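Local coordinates for protein cytochrome c552 (Thermochromatium tepidum, PDB 5ZE8) that carries five heme c groups and probably passes electrons at low potential in a thermophilic purple sulfur photosynthetic bacterium, at residues Asn320-Leu325 with Glu401-Leu406; Ala279-Ser284 with Ala424-Ala429. All coordinates share one frame; numbering follows the deposited sequence.

Contact 1. Residues Asn320-Leu325 with Glu401-Leu406. With HEC (heme c), chain F.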
loop_
_atom_site.group_PDB
_atom_site.type_symbol
_atom_site.label_atom_id
_atom_site.label_comp_id
_atom_site.label_asym_id
_atom_site.label_seq_id
_atom_site.Cartn_x
_atom_site.Cartn_y
_atom_site.Cartn_z
ATOM N N ASN A 320 4.991 -10.300 2.229
ATOM C CA ASN A 320 5.860 -11.348 1.728
ATOM C C ASN A 320 5.245 -12.226 0.688
ATOM O O ASN A 320 4.048 -12.425 0.681
ATOM C CB ASN A 320 6.389 -12.169 2.899
ATOM C CG ASN A 320 5.307 -12.951 3.597
ATOM O OD1 ASN A 320 5.048 -14.090 3.219
ATOM N ND2 ASN A 320 4.623 -12.320 4.583
ATOM N N LEU A 321 6.054 -12.779 -0.191
ATOM C CA LEU A 321 5.607 -13.819 -1.132
ATOM C C LEU A 321 6.365 -15.085 -0.909
ATOM O O LEU A 321 7.495 -15.100 -0.344
ATOM C CB LEU A 321 5.920 -13.435 -2.564
ATOM C CG LEU A 321 5.990 -11.987 -2.996
ATOM C CD1 LEU A 321 6.484 -11.806 -4.429
ATOM C CD2 LEU A 321 4.636 -11.363 -2.789
ATOM N N TYR A 322 5.794 -16.175 -1.408
ATOM C CA TYR A 322 6.575 -17.407 -1.454
ATOM C C TYR A 322 6.151 -18.232 -2.633
ATOM O O TYR A 322 5.008 -18.134 -3.018
ATOM C CB TYR A 322 6.483 -18.206 -0.171
ATOM C CG TYR A 322 5.164 -18.720 0.316
ATOM C CD1 TYR A 322 4.611 -19.879 -0.194
ATOM C CD2 TYR A 322 4.407 -18.055 1.281
ATOM C CE1 TYR A 322 3.391 -20.359 0.269
ATOM C CE2 TYR A 322 3.218 -18.550 1.792
ATOM C CZ TYR A 322 2.685 -19.695 1.237
ATOM O OH TYR A 322 1.483 -20.169 1.693
ATOM N N LEU A 323 7.125 -19.021 -3.155
ATOM C CA LEU A 323 6.947 -19.899 -4.286
ATOM C C LEU A 323 6.785 -21.322 -3.763
ATOM O O LEU A 323 7.576 -21.759 -2.991
ATOM C CB LEU A 323 8.144 -19.855 -5.197
ATOM C CG LEU A 323 8.259 -21.010 -6.187
ATOM C CD1 LEU A 323 7.130 -20.889 -7.258
ATOM C CD2 LEU A 323 9.571 -20.944 -6.846
ATOM N N LYS A 324 5.748 -22.017 -4.194
ATOM C CA LYS A 324 5.641 -23.470 -4.025
ATOM C C LYS A 324 5.759 -24.128 -5.395
ATOM O O LYS A 324 4.981 -23.842 -6.254
ATOM C CB LYS A 324 4.328 -23.821 -3.430
ATOM C CG LYS A 324 4.135 -23.307 -2.045
ATOM C CD LYS A 324 4.921 -24.119 -0.996
ATOM C CE LYS A 324 4.345 -25.501 -0.698
ATOM N NZ LYS A 324 2.976 -25.462 -0.193
ATOM N N LEU A 325 6.688 -25.040 -5.526
ATOM C CA LEU A 325 6.910 -25.791 -6.735
ATOM C C LEU A 325 6.812 -27.269 -6.373
ATOM O O LEU A 325 7.498 -27.757 -5.477
ATOM C CB LEU A 325 8.263 -25.535 -7.390
ATOM C CG LEU A 325 8.631 -26.112 -8.751
ATOM C CD1 LEU A 325 7.673 -25.470 -9.770
ATOM C CD2 LEU A 325 10.086 -25.834 -9.102
ATOM N N GLU A 401 3.295 -22.303 -7.951
ATOM C CA GLU A 401 2.298 -21.455 -7.402
ATOM C C GLU A 401 2.983 -20.321 -6.656
ATOM O O GLU A 401 3.910 -20.558 -5.900
ATOM C CB GLU A 401 1.377 -22.185 -6.427
ATOM C CG GLU A 401 0.512 -23.252 -7.059
ATOM C CD GLU A 401 -0.328 -24.070 -6.078
ATOM O OE1 GLU A 401 -0.224 -23.969 -4.837
ATOM O OE2 GLU A 401 -1.220 -24.831 -6.547
ATOM N N LEU A 402 2.574 -19.067 -6.881
ATOM C CA LEU A 402 3.163 -17.935 -6.178
ATOM C C LEU A 402 2.108 -17.330 -5.256
ATOM O O LEU A 402 0.937 -17.121 -5.688
ATOM C CB LEU A 402 3.658 -16.917 -7.167
ATOM C CG LEU A 402 4.356 -15.707 -6.573
ATOM C CD1 LEU A 402 5.672 -16.095 -5.955
ATOM C CD2 LEU A 402 4.616 -14.658 -7.643
ATOM N N TYR A 403 2.435 -17.214 -3.975
ATOM C CA TYR A 403 1.510 -16.781 -2.911
ATOM C C TYR A 403 1.947 -15.434 -2.364
ATOM O O TYR A 403 3.123 -15.194 -2.165
ATOM C CB TYR A 403 1.375 -17.722 -1.730
ATOM C CG TYR A 403 0.626 -18.981 -2.152
ATOM C CD1 TYR A 403 -0.766 -19.041 -2.093
ATOM C CD2 TYR A 403 1.376 -20.108 -2.657
ATOM C CE1 TYR A 403 -1.413 -20.180 -2.486
ATOM C CE2 TYR A 403 0.702 -21.248 -3.012
ATOM C CZ TYR A 403 -0.660 -21.266 -2.928
ATOM O OH TYR A 403 -1.414 -22.383 -3.295
ATOM N N TYR A 404 0.995 -14.541 -2.229
ATOM C CA TYR A 404 1.180 -13.252 -1.543
ATOM C C TYR A 404 0.548 -13.276 -0.146
ATOM O O TYR A 404 -0.519 -13.857 0.120
ATOM C CB TYR A 404 0.540 -12.164 -2.367
ATOM C CG TYR A 404 0.543 -10.765 -1.738
ATOM C CD1 TYR A 404 -0.466 -10.404 -0.900
ATOM C CD2 TYR A 404 1.561 -9.803 -1.978
ATOM C CE1 TYR A 404 -0.544 -9.127 -0.314
ATOM C CE2 TYR A 404 1.520 -8.523 -1.384
ATOM C CZ TYR A 404 0.463 -8.211 -0.567
ATOM O OH TYR A 404 0.361 -6.955 -0.021
ATOM N N ASN A 405 1.193 -12.558 0.770
ATOM C CA ASN A 405 0.711 -12.538 2.151
ATOM C C ASN A 405 0.841 -11.132 2.736
ATOM O O ASN A 405 1.938 -10.556 2.678
ATOM C CB ASN A 405 1.597 -13.432 2.957
ATOM C CG ASN A 405 1.626 -14.861 2.436
ATOM O OD1 ASN A 405 0.761 -15.628 2.761
ATOM N ND2 ASN A 405 2.524 -15.131 1.498
ATOM N N LEU A 406 -0.262 -10.587 3.293
ATOM C CA LEU A 406 -0.231 -9.305 4.008
ATOM C C LEU A 406 0.695 -9.253 5.219
ATOM O O LEU A 406 1.215 -8.200 5.546
ATOM C CB LEU A 406 -1.643 -8.934 4.456
ATOM C CG LEU A 406 -2.598 -8.566 3.301
ATOM C CD1 LEU A 406 -4.020 -8.414 3.909
ATOM C CD2 LEU A 406 -2.267 -7.276 2.588
HETATM FE FE HEC F . 2.603 0.756 -6.921
HETATM C CHA HEC F . 1.359 -1.966 -5.435
HETATM C CHB HEC F . 2.505 2.493 -3.976
HETATM C CHC HEC F . 4.080 3.466 -8.428
HETATM C CHD HEC F . 2.247 -0.760 -9.973
HETATM N NA HEC F . 2.067 0.371 -5.050
HETATM C C1A HEC F . 1.613 -0.890 -4.610
HETATM C C2A HEC F . 1.334 -0.840 -3.202
HETATM C C3A HEC F . 1.645 0.442 -2.832
HETATM C C4A HEC F . 2.098 1.183 -3.953
HETATM C CMA HEC F . 1.585 1.048 -1.426
HETATM C CAA HEC F . 0.879 -2.019 -2.309
HETATM C CBA HEC F . 2.063 -2.869 -1.859
HETATM C CGA HEC F . 1.713 -4.034 -0.970
HETATM O O1A HEC F . 1.509 -3.869 0.257
HETATM O O2A HEC F . 1.617 -5.177 -1.516
HETATM N NB HEC F . 3.182 2.626 -6.352
HETATM C C1B HEC F . 2.980 3.129 -5.096
HETATM C C2B HEC F . 3.472 4.460 -5.032
HETATM C C3B HEC F . 3.966 4.805 -6.288
HETATM C C4B HEC F . 3.769 3.580 -7.095
HETATM C CMB HEC F . 3.514 5.377 -3.801
HETATM C CAB HEC F . 4.696 5.985 -6.784
HETATM C CBB HEC F . 5.851 6.317 -6.060
HETATM N NC HEC F . 3.078 1.253 -8.830
HETATM C C1C HEC F . 3.709 2.400 -9.203
HETATM C C2C HEC F . 3.727 2.424 -10.635
HETATM C C3C HEC F . 3.182 1.265 -11.119
HETATM C C4C HEC F . 2.814 0.498 -9.946
HETATM C CMC HEC F . 4.219 3.600 -11.477
HETATM C CAC HEC F . 2.974 0.740 -12.531
HETATM C CBC HEC F . 4.101 0.710 -13.379
HETATM N ND HEC F . 2.012 -0.992 -7.528
HETATM C C1D HEC F . 1.838 -1.450 -8.829
HETATM C C2D HEC F . 1.191 -2.779 -8.861
HETATM C C3D HEC F . 0.957 -3.168 -7.594
HETATM C C4D HEC F . 1.479 -2.006 -6.814
HETATM C CMD HEC F . 0.911 -3.552 -10.095
HETATM C CAD HEC F . 0.310 -4.412 -7.062
HETATM C CBD HEC F . 1.245 -5.195 -6.171
HETATM C CGD HEC F . 0.926 -5.195 -4.685
HETATM O O1D HEC F . -0.175 -4.843 -4.268
HETATM O O2D HEC F . 1.831 -5.586 -3.962
HETATM O O HOH W 1 1.899 -25.798 -2.997
#
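Backbone hydrogen bonds tie N320 to N405, Y322 to Y403 and K324 to E401. Each is an antiparallel hydrogen-bonded pair with bonds in both directions. Y403 N to Y322 O is 2.9 Å. The non-hydrogen-bonded pairs between them are L321 with Y404 and L323 with L402.

The amide of N405 adds a side-chain bond. Its ND2 reaches N320 O at 3.2 Å, from above the carbonyl plane. N405 N bonds the same oxygen, so two donors of one residue grip N320 O. The two asparagine amides lie almost parallel, 6° apart. N320 ND2 turns instead to F318 O.

Y322 and Y403 share a face of the sheet. Their ring planes are 29° apart and offset, with centroids 5.2 Å from each other, so little of one ring covers the other. Ring to ring, Y322 CE1 meets Y403 CD2 at 3.6 Å. Y403 CB also makes a CH-pi contact, over the Y322 ring face and 3.9 Å from its centroid. With chi1 at 61°, Y322 CG lies between its own backbone N and carbonyl carbon, which leans the ring across toward Y403. N405 ND2 approaches the Y322 ring obliquely. P425 packs on Y322, Y403 and N405.

Polar ends meet near the hydroxyl of Y403. Y403 OH donates to E401 OE1 at 2.5 Å, above the carboxylate plane. A water accepts from K324 NZ and gives a weak bond to that oxygen. E401 OE2 forms a salt bridge with R399.

The other face is apolar near L321, whose CD2 meets Y404 CD2 at 3.5 Å. The hydroxyl of Y404 donates to heme O2A at 2.6 Å. R319 NE also hydrogen-bonds this heme.

This is regular antiparallel beta pairing between inner strands of a sheet; near the end of strand 397-405, the Y404 side chain reaches a heme propionate.

Contact 2. Residues Ala279-Ser284 with Ala424-Ala429. With HEC (heme c), chain F.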
loop_
_atom_site.group_PDB
_atom_site.type_symbol
_atom_site.label_atom_id
_atom_site.label_comp_id
_atom_site.label_asym_id
_atom_site.label_seq_id
_atom_site.Cartn_x
_atom_site.Cartn_y
_atom_site.Cartn_z
ATOM N N ALA A 279 -7.093 -9.016 -8.088
ATOM C CA ALA A 279 -6.781 -8.696 -9.497
ATOM C C ALA A 279 -5.592 -7.872 -9.725
ATOM O O ALA A 279 -4.840 -8.052 -10.702
ATOM C CB ALA A 279 -8.017 -8.046 -10.148
ATOM N N MET A 280 -5.317 -6.917 -8.817
ATOM C CA MET A 280 -4.175 -6.120 -8.949
ATOM C C MET A 280 -2.938 -7.030 -8.732
ATOM O O MET A 280 -1.926 -6.850 -9.357
ATOM C CB MET A 280 -4.233 -4.980 -7.896
ATOM C CG MET A 280 -3.238 -3.962 -8.121
ATOM S SD MET A 280 -3.650 -3.009 -9.644
ATOM C CE MET A 280 -2.372 -1.761 -9.469
ATOM N N LEU A 281 -2.985 -7.817 -7.680
ATOM C CA LEU A 281 -1.841 -8.697 -7.358
ATOM C C LEU A 281 -1.504 -9.651 -8.523
ATOM O O LEU A 281 -0.389 -9.883 -8.818
ATOM C CB LEU A 281 -2.174 -9.517 -6.131
ATOM C CG LEU A 281 -2.130 -8.692 -4.808
ATOM C CD1 LEU A 281 -2.784 -9.507 -3.721
ATOM C CD2 LEU A 281 -0.711 -8.348 -4.488
ATOM N N LYS A 282 -2.515 -10.185 -9.151
ATOM C CA LYS A 282 -2.218 -11.083 -10.373
ATOM C C LYS A 282 -1.583 -10.399 -11.539
ATOM O O LYS A 282 -0.772 -10.981 -12.287
ATOM C CB LYS A 282 -3.465 -11.779 -10.779
ATOM C CG LYS A 282 -4.022 -12.748 -9.811
ATOM C CD LYS A 282 -5.416 -13.218 -10.207
ATOM C CE LYS A 282 -5.956 -14.183 -9.200
ATOM N NZ LYS A 282 -7.432 -14.272 -9.387
ATOM N N ARG A 283 -1.887 -9.150 -11.702
ATOM C CA ARG A 283 -1.212 -8.315 -12.702
ATOM C C ARG A 283 0.098 -7.849 -12.370
ATOM O O ARG A 283 0.815 -7.343 -13.212
ATOM C CB ARG A 283 -2.111 -7.113 -13.115
ATOM C CG ARG A 283 -3.221 -7.509 -14.067
ATOM C CD ARG A 283 -2.806 -7.715 -15.530
ATOM N NE ARG A 283 -2.273 -6.480 -16.056
ATOM C CZ ARG A 283 -3.044 -5.552 -16.608
ATOM N NH1 ARG A 283 -4.351 -5.730 -16.649
ATOM N NH2 ARG A 283 -2.520 -4.390 -16.983
ATOM N N SER A 284 0.536 -8.004 -11.129
ATOM C CA SER A 284 1.683 -7.304 -10.720
ATOM C C SER A 284 3.007 -7.922 -11.055
ATOM O O SER A 284 4.048 -7.270 -10.981
ATOM C CB SER A 284 1.589 -7.068 -9.212
ATOM O OG SER A 284 1.882 -8.283 -8.523
ATOM N N ALA A 424 -4.980 -15.429 5.126
ATOM C CA ALA A 424 -4.686 -16.575 4.249
ATOM C C ALA A 424 -3.747 -16.161 3.141
ATOM O O ALA A 424 -3.834 -15.035 2.622
ATOM C CB ALA A 424 -5.941 -17.086 3.636
ATOM N N PRO A 425 -2.812 -17.045 2.788
ATOM C CA PRO A 425 -2.067 -16.779 1.565
ATOM C C PRO A 425 -2.983 -16.577 0.360
ATOM O O PRO A 425 -4.040 -17.268 0.265
ATOM C CB PRO A 425 -1.227 -18.023 1.380
ATOM C CG PRO A 425 -1.151 -18.667 2.707
ATOM C CD PRO A 425 -2.461 -18.359 3.375
ATOM N N VAL A 426 -2.611 -15.644 -0.501
ATOM C CA VAL A 426 -3.304 -15.311 -1.697
ATOM C C VAL A 426 -2.578 -15.924 -2.859
ATOM O O VAL A 426 -1.465 -15.556 -3.141
ATOM C CB VAL A 426 -3.462 -13.754 -1.907
ATOM C CG1 VAL A 426 -4.259 -13.496 -3.144
ATOM C CG2 VAL A 426 -4.101 -13.084 -0.661
ATOM N N LEU A 427 -3.261 -16.803 -3.612
ATOM C CA LEU A 427 -2.644 -17.364 -4.829
ATOM C C LEU A 427 -2.675 -16.333 -5.921
ATOM O O LEU A 427 -3.767 -15.940 -6.417
ATOM C CB LEU A 427 -3.404 -18.668 -5.286
ATOM C CG LEU A 427 -2.856 -19.335 -6.541
ATOM C CD1 LEU A 427 -1.431 -19.808 -6.298
ATOM C CD2 LEU A 427 -3.728 -20.557 -6.925
ATOM N N ILE A 428 -1.522 -15.861 -6.333
ATOM C CA ILE A 428 -1.426 -14.787 -7.312
ATOM C C ILE A 428 -0.872 -15.183 -8.694
ATOM O O ILE A 428 -0.874 -14.376 -9.596
ATOM C CB ILE A 428 -0.691 -13.516 -6.754
ATOM C CG1 ILE A 428 0.811 -13.759 -6.434
ATOM C CG2 ILE A 428 -1.426 -13.021 -5.518
ATOM C CD1 ILE A 428 1.698 -12.479 -6.305
ATOM N N ALA A 429 -0.337 -16.422 -8.850
ATOM C CA ALA A 429 0.162 -16.905 -10.112
ATOM C C ALA A 429 0.239 -18.399 -10.050
ATOM O O ALA A 429 0.575 -18.979 -9.013
ATOM C CB ALA A 429 1.523 -16.370 -10.473
HETATM FE FE HEC F . 2.603 0.756 -6.921
HETATM C CHA HEC F . 1.359 -1.966 -5.435
HETATM C CHB HEC F . 2.505 2.493 -3.976
HETATM C CHC HEC F . 4.080 3.466 -8.428
HETATM C CHD HEC F . 2.247 -0.760 -9.973
HETATM N NA HEC F . 2.067 0.371 -5.050
HETATM C C1A HEC F . 1.613 -0.890 -4.610
HETATM C C2A HEC F . 1.334 -0.840 -3.202
HETATM C C3A HEC F . 1.645 0.442 -2.832
HETATM C C4A HEC F . 2.098 1.183 -3.953
HETATM C CMA HEC F . 1.585 1.048 -1.426
HETATM C CAA HEC F . 0.879 -2.019 -2.309
HETATM C CBA HEC F . 2.063 -2.869 -1.859
HETATM C CGA HEC F . 1.713 -4.034 -0.970
HETATM O O1A HEC F . 1.509 -3.869 0.257
HETATM O O2A HEC F . 1.617 -5.177 -1.516
HETATM N NB HEC F . 3.182 2.626 -6.352
HETATM C C1B HEC F . 2.980 3.129 -5.096
HETATM C C2B HEC F . 3.472 4.460 -5.032
HETATM C C3B HEC F . 3.966 4.805 -6.288
HETATM C C4B HEC F . 3.769 3.580 -7.095
HETATM C CMB HEC F . 3.514 5.377 -3.801
HETATM C CAB HEC F . 4.696 5.985 -6.784
HETATM C CBB HEC F . 5.851 6.317 -6.060
HETATM N NC HEC F . 3.078 1.253 -8.830
HETATM C C1C HEC F . 3.709 2.400 -9.203
HETATM C C2C HEC F . 3.727 2.424 -10.635
HETATM C C3C HEC F . 3.182 1.265 -11.119
HETATM C C4C HEC F . 2.814 0.498 -9.946
HETATM C CMC HEC F . 4.219 3.600 -11.477
HETATM C CAC HEC F . 2.974 0.740 -12.531
HETATM C CBC HEC F . 4.101 0.710 -13.379
HETATM N ND HEC F . 2.012 -0.992 -7.528
HETATM C C1D HEC F . 1.838 -1.450 -8.829
HETATM C C2D HEC F . 1.191 -2.779 -8.861
HETATM C C3D HEC F . 0.957 -3.168 -7.594
HETATM C C4D HEC F . 1.479 -2.006 -6.814
HETATM C CMD HEC F . 0.911 -3.552 -10.095
HETATM C CAD HEC F . 0.310 -4.412 -7.062
HETATM C CBD HEC F . 1.245 -5.195 -6.171
HETATM C CGD HEC F . 0.926 -5.195 -4.685
HETATM O O1D HEC F . -0.175 -4.843 -4.268
HETATM O O2D HEC F . 1.831 -5.586 -3.962
HETATM O O HOH W 2 -0.514 -13.908 -12.201
#
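L281 and I428 make the main apolar contact, with L281 CB 3.6 Å from I428 CG2. The two side chains cross at a slant. L281 CD1 extends the contact more loosely to V426 CG1. Beside them the aliphatic part of K282 lies along the strand backbone, its CG 3.6 Å from I428 O. K282 NZ is held by a salt bridge to E278.

No direct hydrogen bond joins the segments. One water bridges them, donating to K282 O at 2.9 Å and to I428 O at 2.7 Å.

The helix also faces the heme. L281 CD2 touches propionate O1D, and M280 CE lies against the porphyrin rim. S284 CB packs on propionate carbon CBD at 3.6 Å. With chi1 at 76°, S284 OG turns back to donate to L281 O at 2.8 Å. S284 N bonds the same oxygen from the same face. An alanine in place of S284 has no OG to give L281 O, and the turn, left with the S284 N bond to that oxygen, would probably be less firmly held.

I428 and A429 form a classic beta bulge opposite L402. Helix 278-283 lies between the heme and strand 426-434, and its L281 also touches Y404 of strand 397-405, which pairs with that strand.

In the fold
The centres of contacts 1 and 2 are about 9 Å apart, on the same side of the chain's centre. Along the chain 279-284 comes first, then 320-325, 401-406 and 424-429, so both segments of contact 1 fall between those of contact 2. Strands 397-405 and 426-434 are neighbours in one antiparallel sheet. Probable backbone hydrogen bonds from Y404 N to V426 O and from I428 N to L402 O join the contacts directly. Both also touch the same heme c. The sheet reaches this heme through the Y404 side chain, and helix 278-283 packs between the heme and strand 426-434. The two contacts thus bring the C-terminal sheet beside one of the five hemes.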